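Local coordinates for phosphotriesterase family protein (Listeria monocytogenes serotype 4b str. H7858, PDB 3PNZ), which probably hydrolyses phosphorylated sugar lactones as a zinc-dependent lactonase of the amidohydrolase superfamily, at residues Val90-Ser98 against Leu131-Val139. Sequence-based numbering, arbitrary orientation.
With PO4 (phosphate ion), chain K.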
loop_
_atom_site.group_PDB
_atom_site.type_symbol
_atom_site.label_atom_id
_atom_site.label_comp_id
_atom_site.label_asym_id
_atom_site.label_seq_id
_atom_site.Cartn_x
_atom_site.Cartn_y
_atom_site.Cartn_z
ATOM N N VAL A 90 -2.602 -9.501 0.255
ATOM C CA VAL A 90 -1.322 -9.286 0.917
ATOM C C VAL A 90 -1.538 -8.206 1.970
ATOM O O VAL A 90 -1.861 -7.067 1.632
ATOM C CB VAL A 90 -0.242 -8.816 -0.075
ATOM C CG1 VAL A 90 1.047 -8.481 0.657
ATOM C CG2 VAL A 90 0.002 -9.885 -1.146
ATOM N N GLY A 91 -1.376 -8.560 3.240
ATOM C CA GLY A 91 -1.565 -7.613 4.328
ATOM C C GLY A 91 -0.312 -6.805 4.603
ATOM O O GLY A 91 0.771 -7.142 4.124
ATOM N N THR A 92 -0.454 -5.733 5.379
ATOM C CA THR A 92 0.655 -4.829 5.609
ATOM C C THR A 92 0.946 -4.631 7.090
ATOM O O THR A 92 0.057 -4.267 7.863
ATOM C CB THR A 92 0.349 -3.474 4.968
ATOM O OG1 THR A 92 0.198 -3.658 3.557
ATOM C CG2 THR A 92 1.465 -2.473 5.256
ATOM N N ALA A 93 2.196 -4.860 7.473
ATOM C CA ALA A 93 2.649 -4.626 8.833
ATOM C C ALA A 93 3.232 -3.219 8.967
ATOM O O ALA A 93 3.656 -2.621 7.982
ATOM C CB ALA A 93 3.710 -5.656 9.213
ATOM N N GLY A 94 3.247 -2.681 10.177
ATOM C CA GLY A 94 3.932 -1.419 10.397
ATOM C C GLY A 94 3.015 -0.219 10.546
ATOM O O GLY A 94 1.933 -0.331 11.107
ATOM N N PHE A 95 3.442 0.918 9.997
ATOM C CA PHE A 95 2.834 2.212 10.305
ATOM C C PHE A 95 2.435 2.966 9.030
ATOM O O PHE A 95 3.069 2.801 7.994
ATOM C CB PHE A 95 3.832 3.053 11.115
ATOM C CG PHE A 95 4.527 2.285 12.208
ATOM C CD1 PHE A 95 4.002 2.247 13.493
ATOM C CD2 PHE A 95 5.698 1.592 11.949
ATOM C CE1 PHE A 95 4.631 1.538 14.497
ATOM C CE2 PHE A 95 6.338 0.877 12.951
ATOM C CZ PHE A 95 5.802 0.848 14.231
ATOM N N ASN A 96 1.395 3.804 9.111
ATOM C CA ASN A 96 0.889 4.530 7.932
ATOM C C ASN A 96 1.365 5.984 7.837
ATOM O O ASN A 96 1.898 6.385 6.802
ATOM C CB ASN A 96 -0.644 4.446 7.862
ATOM C CG ASN A 96 -1.239 5.118 6.611
ATOM O OD1 ASN A 96 -2.438 4.997 6.354
ATOM N ND2 ASN A 96 -0.414 5.819 5.841
ATOM N N LYS A 97 1.175 6.768 8.901
ATOM C CA LYS A 97 1.533 8.195 8.905
ATOM C C LYS A 97 1.291 8.828 10.287
ATOM O O LYS A 97 0.297 8.521 10.938
ATOM C CB LYS A 97 0.756 8.963 7.822
ATOM C CG LYS A 97 -0.756 8.746 7.842
ATOM C CD LYS A 97 -1.371 9.196 6.528
ATOM C CE LYS A 97 -2.852 8.897 6.457
ATOM N NZ LYS A 97 -3.384 9.119 5.071
ATOM N N SER A 98 2.183 9.720 10.712
ATOM C CA SER A 98 2.228 10.156 12.112
ATOM C C SER A 98 1.034 10.962 12.616
ATOM O O SER A 98 0.771 10.963 13.818
ATOM C CB SER A 98 3.520 10.914 12.424
ATOM O OG SER A 98 3.535 12.181 11.787
ATOM N N LEU A 131 10.034 -1.818 18.608
ATOM C CA LEU A 131 9.149 -1.531 17.485
ATOM C C LEU A 131 9.428 -2.511 16.342
ATOM O O LEU A 131 8.503 -3.002 15.690
ATOM C CB LEU A 131 9.286 -0.068 17.030
ATOM C CG LEU A 131 8.734 0.971 18.017
ATOM C CD1 LEU A 131 9.019 2.399 17.519
ATOM C CD2 LEU A 131 7.242 0.769 18.258
ATOM N N THR A 132 10.702 -2.805 16.112
ATOM C CA THR A 132 11.072 -3.805 15.121
ATOM C C THR A 132 10.418 -5.150 15.457
ATOM O O THR A 132 9.826 -5.784 14.595
ATOM C CB THR A 132 12.592 -3.960 15.024
ATOM O OG1 THR A 132 13.166 -2.735 14.538
ATOM C CG2 THR A 132 12.963 -5.112 14.078
ATOM N N GLU A 133 10.504 -5.564 16.718
ATOM C CA GLU A 133 9.903 -6.831 17.139
ATOM C C GLU A 133 8.420 -6.893 16.794
ATOM O O GLU A 133 7.920 -7.921 16.331
ATOM C CB GLU A 133 10.084 -7.054 18.640
ATOM C CG GLU A 133 11.519 -7.189 19.093
ATOM C CD GLU A 133 11.624 -7.711 20.520
ATOM O OE1 GLU A 133 10.600 -8.204 21.050
ATOM O OE2 GLU A 133 12.729 -7.627 21.103
ATOM N N PHE A 134 7.716 -5.792 17.043
ATOM C CA PHE A 134 6.295 -5.700 16.734
ATOM C C PHE A 134 6.020 -5.952 15.247
ATOM O O PHE A 134 5.132 -6.733 14.888
ATOM C CB PHE A 134 5.740 -4.328 17.148
ATOM C CG PHE A 134 4.438 -3.993 16.488
ATOM C CD1 PHE A 134 3.251 -4.517 16.966
ATOM C CD2 PHE A 134 4.405 -3.174 15.368
ATOM C CE1 PHE A 134 2.051 -4.231 16.344
ATOM C CE2 PHE A 134 3.208 -2.879 14.743
ATOM C CZ PHE A 134 2.031 -3.408 15.230
ATOM N N VAL A 135 6.789 -5.294 14.386
ATOM C CA VAL A 135 6.617 -5.437 12.945
ATOM C C VAL A 135 6.981 -6.855 12.499
ATOM O O VAL A 135 6.276 -7.462 11.701
ATOM C CB VAL A 135 7.459 -4.399 12.165
ATOM C CG1 VAL A 135 7.311 -4.599 10.659
ATOM C CG2 VAL A 135 7.055 -2.974 12.561
ATOM N N VAL A 136 8.088 -7.376 13.018
ATOM C CA VAL A 136 8.499 -8.737 12.686
ATOM C C VAL A 136 7.409 -9.746 13.057
ATOM O O VAL A 136 7.104 -10.662 12.292
ATOM C CB VAL A 136 9.815 -9.114 13.386
ATOM C CG1 VAL A 136 10.118 -10.601 13.182
ATOM C CG2 VAL A 136 10.958 -8.265 12.856
ATOM N N ASN A 137 6.810 -9.559 14.227
ATOM C CA ASN A 137 5.772 -10.473 14.697
ATOM C C ASN A 137 4.527 -10.437 13.814
ATOM O O ASN A 137 3.868 -11.458 13.623
ATOM C CB ASN A 137 5.423 -10.189 16.162
ATOM C CG ASN A 137 6.538 -10.612 17.121
ATOM O OD1 ASN A 137 7.394 -11.430 16.777
ATOM N ND2 ASN A 137 6.529 -10.052 18.326
ATOM N N GLU A 138 4.211 -9.266 13.257
ATOM C CA GLU A 138 3.076 -9.161 12.336
ATOM C C GLU A 138 3.310 -9.962 11.052
ATOM O O GLU A 138 2.373 -10.525 10.475
ATOM C CB GLU A 138 2.755 -7.688 12.020
ATOM C CG GLU A 138 2.215 -6.927 13.215
ATOM C CD GLU A 138 1.491 -5.637 12.839
ATOM O OE1 GLU A 138 2.005 -4.872 11.991
ATOM O OE2 GLU A 138 0.407 -5.384 13.408
ATOM N N VAL A 139 4.565 -10.021 10.617
ATOM C CA VAL A 139 4.931 -10.728 9.397
ATOM C C VAL A 139 5.073 -12.232 9.635
ATOM O O VAL A 139 4.660 -13.040 8.809
ATOM C CB VAL A 139 6.259 -10.202 8.834
ATOM C CG1 VAL A 139 6.758 -11.084 7.699
ATOM C CG2 VAL A 139 6.084 -8.759 8.349
HETATM P P PO4 K . -3.623 6.526 3.269
HETATM O O1 PO4 K . -4.263 5.527 4.206
HETATM O O2 PO4 K . -2.292 6.936 3.844
HETATM O O3 PO4 K . -3.385 5.932 1.910
HETATM O O4 PO4 K . -4.535 7.712 3.076
#
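Glu-138 reaches from the helix to the backbone at Ala-93 and Gly-94. Its CB sits 3.6 Å from Ala-93 CB. CG lies over one face of the Phe-134 ring, 4.0 Å above the plane and nearer the ring's edge than its centre. With CG beside the backbone N (chi1 -68°) and the chain extended beyond it, the carboxylate arrives at the loop after the strand: OE1 takes the N-H of Gly-94 (Gly-94 N to Glu-138 OE1 3.1 Å, 154° at the hydrogen), nearly along its own C-O axis, and also lies 3.2 Å from Ala-93 CA. OE2 forms a salt bridge with Arg-73, which also reaches Thr-92 O, so both oxygens of this buried acid are matched. In this TIM-barrel amidohydrolase fold, strand 88-92 belongs to the barrel wall, helix 128-140 packs outside it, and the loop's Asn-96 touches the zinc ligand His-187. Ala-93 CB rests against Val-135 CG1 and Val-139 CG2, 4.0 Å from each. Further along, Phe-95 CE2 meets Val-135 CG2 at 3.9 Å, while its CZ approaches Leu-131 CD2 and Phe-134 CD2. Away from the helix, Lys-97 NZ bonds two oxygens of a phosphate, probably from the crystallisation liquor; Asn-96 ND2 shares one.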